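PDB 2CWY: hypothetical protein TTHA0068 from Thermus thermophilus, which is of unknown function, a small all-helical protein of the DUF309 family from a thermophilic bacterium. Local coordinates for residues A[6-11]-A[18-23]; A[50-53]-A[58-61]. All coordinates share one frame; numbering follows the deposited sequence.

Interaction 1: residues A[6-11]-A[18-23]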
loop_
_atom_site.group_PDB
_atom_site.type_symbol
_atom_site.label_atom_id
_atom_site.label_comp_id
_atom_site.label_asym_id
_atom_site.label_seq_id
_atom_site.Cartn_x
_atom_site.Cartn_y
_atom_site.Cartn_z
ATOM N N GLU A 6 -3.418 7.646 9.911
ATOM C CA GLU A 6 -4.258 7.059 10.941
ATOM C C GLU A 6 -5.586 6.677 10.291
ATOM O O GLU A 6 -6.121 5.602 10.529
ATOM C CB GLU A 6 -4.483 8.052 12.082
ATOM C CG GLU A 6 -4.945 7.398 13.384
ATOM C CD GLU A 6 -4.166 6.120 13.734
ATOM O OE1 GLU A 6 -2.978 5.995 13.345
ATOM O OE2 GLU A 6 -4.742 5.240 14.413
ATOM N N GLU A 7 -6.113 7.561 9.453
ATOM C CA GLU A 7 -7.364 7.287 8.753
ATOM C C GLU A 7 -7.200 6.157 7.745
ATOM O O GLU A 7 -8.050 5.265 7.645
ATOM C CB GLU A 7 -7.842 8.531 8.002
ATOM C CG GLU A 7 -8.422 9.586 8.902
ATOM C CD GLU A 7 -9.529 9.025 9.769
ATOM O OE1 GLU A 7 -10.513 8.493 9.199
ATOM O OE2 GLU A 7 -9.402 9.113 11.011
ATOM N N VAL A 8 -6.106 6.197 6.996
ATOM C CA VAL A 8 -5.861 5.188 5.971
ATOM C C VAL A 8 -5.704 3.808 6.582
ATOM O O VAL A 8 -6.271 2.835 6.096
ATOM C CB VAL A 8 -4.615 5.546 5.134
ATOM C CG1 VAL A 8 -4.316 4.431 4.132
ATOM C CG2 VAL A 8 -4.847 6.868 4.400
ATOM N N LEU A 9 -4.945 3.722 7.661
ATOM C CA LEU A 9 -4.750 2.435 8.318
ATOM C C LEU A 9 -6.063 1.988 8.962
ATOM O O LEU A 9 -6.279 0.795 9.193
ATOM C CB LEU A 9 -3.625 2.542 9.350
ATOM C CG LEU A 9 -2.264 2.828 8.713
ATOM C CD1 LEU A 9 -1.206 2.974 9.794
ATOM C CD2 LEU A 9 -1.913 1.703 7.747
ATOM N N GLY A 10 -6.937 2.953 9.237
ATOM C CA GLY A 10 -8.239 2.647 9.805
ATOM C C GLY A 10 -9.047 1.882 8.771
ATOM O O GLY A 10 -9.697 0.882 9.085
ATOM N N LEU A 11 -9.012 2.350 7.527
ATOM C CA LEU A 11 -9.723 1.673 6.444
ATOM C C LEU A 11 -9.137 0.277 6.267
ATOM O O LEU A 11 -9.870 -0.704 6.101
ATOM C CB LEU A 11 -9.557 2.437 5.127
ATOM C CG LEU A 11 -10.133 3.850 5.060
ATOM C CD1 LEU A 11 -9.551 4.556 3.836
ATOM C CD2 LEU A 11 -11.660 3.793 4.985
ATOM N N TYR A 18 -9.988 -1.717 -1.173
ATOM C CA TYR A 18 -10.226 -0.961 -2.394
ATOM C C TYR A 18 -10.374 0.531 -2.051
ATOM O O TYR A 18 -9.950 1.402 -2.807
ATOM C CB TYR A 18 -11.476 -1.501 -3.101
ATOM C CG TYR A 18 -11.436 -1.360 -4.611
ATOM C CD1 TYR A 18 -12.391 -1.984 -5.409
ATOM C CD2 TYR A 18 -10.443 -0.607 -5.239
ATOM C CE1 TYR A 18 -12.364 -1.861 -6.801
ATOM C CE2 TYR A 18 -10.403 -0.475 -6.631
ATOM C CZ TYR A 18 -11.368 -1.107 -7.404
ATOM O OH TYR A 18 -11.334 -0.987 -8.779
ATOM N N GLU A 19 -10.942 0.821 -0.884
ATOM C CA GLU A 19 -11.101 2.201 -0.459
ATOM C C GLU A 19 -9.717 2.835 -0.212
ATOM O O GLU A 19 -9.497 4.001 -0.527
ATOM C CB GLU A 19 -11.934 2.260 0.818
ATOM C CG GLU A 19 -12.720 3.536 0.961
ATOM C CD GLU A 19 -13.711 3.716 -0.178
ATOM O OE1 GLU A 19 -14.306 2.710 -0.619
ATOM O OE2 GLU A 19 -13.902 4.863 -0.628
ATOM N N VAL A 20 -8.792 2.067 0.356
ATOM C CA VAL A 20 -7.446 2.572 0.596
ATOM C C VAL A 20 -6.860 2.992 -0.749
ATOM O O VAL A 20 -6.257 4.062 -0.884
ATOM C CB VAL A 20 -6.534 1.485 1.238
ATOM C CG1 VAL A 20 -5.055 1.880 1.096
ATOM C CG2 VAL A 20 -6.889 1.326 2.715
ATOM N N HIS A 21 -7.066 2.149 -1.750
ATOM C CA HIS A 21 -6.570 2.415 -3.090
ATOM C C HIS A 21 -7.147 3.726 -3.657
ATOM O O HIS A 21 -6.413 4.586 -4.160
ATOM C CB HIS A 21 -6.912 1.207 -3.978
ATOM C CG HIS A 21 -6.305 1.266 -5.343
ATOM N ND1 HIS A 21 -6.084 0.138 -6.103
ATOM C CD2 HIS A 21 -5.864 2.312 -6.081
ATOM C CE1 HIS A 21 -5.529 0.486 -7.251
ATOM N NE2 HIS A 21 -5.385 1.800 -7.264
ATOM N N GLU A 22 -8.462 3.883 -3.559
ATOM C CA GLU A 22 -9.145 5.079 -4.050
ATOM C C GLU A 22 -8.743 6.354 -3.308
ATOM O O GLU A 22 -8.582 7.405 -3.923
ATOM C CB GLU A 22 -10.658 4.892 -3.929
ATOM C CG GLU A 22 -11.469 5.947 -4.646
ATOM C CD GLU A 22 -12.951 5.765 -4.434
ATOM O OE1 GLU A 22 -13.420 4.606 -4.489
ATOM O OE2 GLU A 22 -13.646 6.781 -4.219
ATOM N N VAL A 23 -8.575 6.264 -1.988
ATOM C CA VAL A 23 -8.208 7.430 -1.192
ATOM C C VAL A 23 -6.783 7.921 -1.467
ATOM O O VAL A 23 -6.518 9.121 -1.415
ATOM C CB VAL A 23 -8.404 7.136 0.333
ATOM C CG1 VAL A 23 -7.711 8.186 1.193
ATOM C CG2 VAL A 23 -9.887 7.134 0.650
#

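Interaction 2: residues A[50-53]-A[58-61]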
loop_
_atom_site.group_PDB
_atom_site.type_symbol
_atom_site.label_atom_id
_atom_site.label_comp_id
_atom_site.label_asym_id
_atom_site.label_seq_id
_atom_site.Cartn_x
_atom_site.Cartn_y
_atom_site.Cartn_z
ATOM N N HIS A 50 -7.152 -6.957 -2.045
ATOM C CA HIS A 50 -8.489 -6.859 -2.627
ATOM C C HIS A 50 -8.655 -7.991 -3.649
ATOM O O HIS A 50 -9.680 -8.672 -3.670
ATOM C CB HIS A 50 -8.678 -5.511 -3.325
ATOM C CG HIS A 50 -9.966 -5.400 -4.084
ATOM N ND1 HIS A 50 -11.199 -5.421 -3.469
ATOM C CD2 HIS A 50 -10.210 -5.307 -5.411
ATOM C CE1 HIS A 50 -12.148 -5.346 -4.385
ATOM N NE2 HIS A 50 -11.576 -5.277 -5.572
ATOM N N GLN A 51 -7.647 -8.193 -4.494
ATOM C CA GLN A 51 -7.724 -9.260 -5.486
ATOM C C GLN A 51 -7.904 -10.613 -4.824
ATOM O O GLN A 51 -8.696 -11.425 -5.278
ATOM C CB GLN A 51 -6.473 -9.290 -6.363
ATOM C CG GLN A 51 -6.420 -8.164 -7.397
ATOM C CD GLN A 51 -7.573 -8.221 -8.383
ATOM O OE1 GLN A 51 -7.729 -9.198 -9.111
ATOM N NE2 GLN A 51 -8.380 -7.163 -8.419
ATOM N N ARG A 52 -7.175 -10.852 -3.742
ATOM C CA ARG A 52 -7.277 -12.137 -3.072
ATOM C C ARG A 52 -8.637 -12.356 -2.420
ATOM O O ARG A 52 -9.107 -13.489 -2.320
ATOM C CB ARG A 52 -6.109 -12.295 -2.089
ATOM C CG ARG A 52 -4.827 -12.648 -2.869
ATOM C CD ARG A 52 -4.832 -14.144 -3.237
ATOM N NE ARG A 52 -4.743 -14.887 -1.994
ATOM C CZ ARG A 52 -3.605 -15.223 -1.396
ATOM N NH1 ARG A 52 -3.647 -15.854 -0.240
ATOM N NH2 ARG A 52 -2.434 -15.007 -1.979
ATOM N N ARG A 53 -9.288 -11.276 -2.016
ATOM C CA ARG A 53 -10.618 -11.383 -1.426
ATOM C C ARG A 53 -11.608 -11.864 -2.481
ATOM O O ARG A 53 -12.643 -12.469 -2.160
ATOM C CB ARG A 53 -11.078 -10.028 -0.897
ATOM C CG ARG A 53 -10.795 -9.794 0.562
ATOM C CD ARG A 53 -11.583 -8.580 1.012
ATOM N NE ARG A 53 -11.440 -8.318 2.436
ATOM C CZ ARG A 53 -12.067 -7.334 3.069
ATOM N NH1 ARG A 53 -12.878 -6.528 2.396
ATOM N NH2 ARG A 53 -11.883 -7.154 4.371
ATOM N N GLY A 58 -2.782 -12.312 -6.087
ATOM C CA GLY A 58 -2.291 -11.083 -5.487
ATOM C C GLY A 58 -0.778 -10.922 -5.543
ATOM O O GLY A 58 -0.252 -9.834 -5.300
ATOM N N LEU A 59 -0.060 -11.996 -5.868
ATOM C CA LEU A 59 1.399 -11.929 -5.906
ATOM C C LEU A 59 1.988 -10.989 -6.941
ATOM O O LEU A 59 3.069 -10.453 -6.723
ATOM C CB LEU A 59 2.003 -13.325 -6.093
ATOM C CG LEU A 59 2.449 -14.032 -4.812
ATOM C CD1 LEU A 59 3.597 -13.268 -4.182
ATOM C CD2 LEU A 59 1.289 -14.139 -3.853
ATOM N N ARG A 60 1.304 -10.797 -8.065
ATOM C CA ARG A 60 1.821 -9.885 -9.086
ATOM C C ARG A 60 1.846 -8.467 -8.494
ATOM O O ARG A 60 2.833 -7.734 -8.633
ATOM C CB ARG A 60 0.948 -9.941 -10.348
ATOM C CG ARG A 60 1.492 -9.120 -11.514
ATOM C CD ARG A 60 0.697 -9.366 -12.802
ATOM N NE ARG A 60 1.333 -8.739 -13.962
ATOM C CZ ARG A 60 0.857 -8.799 -15.203
ATOM N NH1 ARG A 60 -0.268 -9.461 -15.456
ATOM N NH2 ARG A 60 1.504 -8.195 -16.197
ATOM N N ASN A 61 0.758 -8.095 -7.823
ATOM C CA ASN A 61 0.670 -6.795 -7.171
ATOM C C ASN A 61 1.705 -6.686 -6.039
ATOM O O ASN A 61 2.363 -5.656 -5.904
ATOM C CB ASN A 61 -0.754 -6.570 -6.639
ATOM C CG ASN A 61 -1.723 -6.112 -7.727
ATOM O OD1 ASN A 61 -2.946 -6.125 -7.540
ATOM N ND2 ASN A 61 -1.181 -5.696 -8.859
#

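Interaction 1: residues A[6-11]-A[18-23]
Val8 and Val20 meet through methyls set by the same first torsion. In each, CG1 stands anti to the backbone N, with chi1 176° in Val8 and 163° in Val20. CG1 of Val8 then lies 4.0 Å from CG1 of Val20, and the two side chains cross at about a right angle. The other branch of Val20, CG2, rests against helix 5-13, touching two groups there: the backbone O of Val8 and CB of Leu11, each 3.8 Å away.

Leu11 points its CB at the second helix and forks over it. Its CD1 reaches CG2 of Val23 at 4.1 Å. Its CD2 passes the aliphatic part of Glu19, 4.2 Å from CG. Glu19 starts toward the first helix, but its chain bends at chi2 and carries the carboxylate away. Only the methylene part of Glu19 therefore joins the apolar patch. Its OE1 makes a long, weak ion pair with Arg16. Val23 lies further along, and its CG1 is in loose contact with CG2 of Val8.

No hydrogen bond crosses the interface; the side-chain contacts are apolar, and one methyl of Val20 also packs on a backbone carbonyl. Val8 and Val20 are buried, whereas Leu11, Glu19 and Val23 remain partly exposed. The segment axes approach to 9.2 Å and run roughly antiparallel, at 150°. This is a helical hairpin, with a short connection between helix 5-13 and helix 17-30. Beyond it lies the long helix 33-53. Val20 touches Ala46 there, and His21 packs on Ile43 and Ala47, so helix 17-30 sits between the N-terminal helix and helix 33-53.

Interaction 2: residues A[50-53]-A[58-61]
Arg52 lays the start of its side chain against the backbone of Gly58. Its CG is 3.8 Å from N of Gly58 and 4.0 Å from CA of the same residue. CD also comes within 4.0 Å of that N. Gly58 is buried, and its lack of a side chain lets the arginine chain come this close. Further out, CD2 of Leu59 sits at the edge of the Arg52 guanidinium, near its plane, 4.3 Å from NH2.

On the other flank, CG of Gln51 meets OD1 of Asn61 at 4.0 Å. The side chains cross at about a right angle and the amide planes are 80° apart. The contact is between a methylene and an oxygen, with no hydrogen bond across it.

The two segments flank the turn between helix 33-53 and helix 59-69. The first helix ends at Arg53 and the second starts at Leu59, so the contact spans the interhelical turn of two consecutive helices in an all-helical fold.

The polar ends are held from outside. The bends at chi2 and chi3 of Arg52 bring its guanidinium round toward Leu59, and NH2 also bonds to the backbone O of Leu92, on helix 81-92. OE1 of Gln51 accepts a hydrogen bond from NE of Arg56, within the turn. Asn61 packs on Leu44, Ala47 and Ala48 of helix 33-53.

How the interactions relate
From the N terminus, helix 5-13 comes first and helix 17-30 turns back along it. Interaction 1 closes the short loop between them. After a further turn the chain enters helix 33-53, and interaction 2 closes the loop that follows it, before helix 59-69. The two contacts follow in series and neither nests in nor crosses the other. Their centres are about 16 Å apart, yet they touch: CD1 of Tyr18 lies 3.4 Å from NE2 of His50. Interaction 1 ties the N-terminal helix to its neighbour, and interaction 2 ties helix 59-69 to helix 33-53, which also packs against helix 17-30.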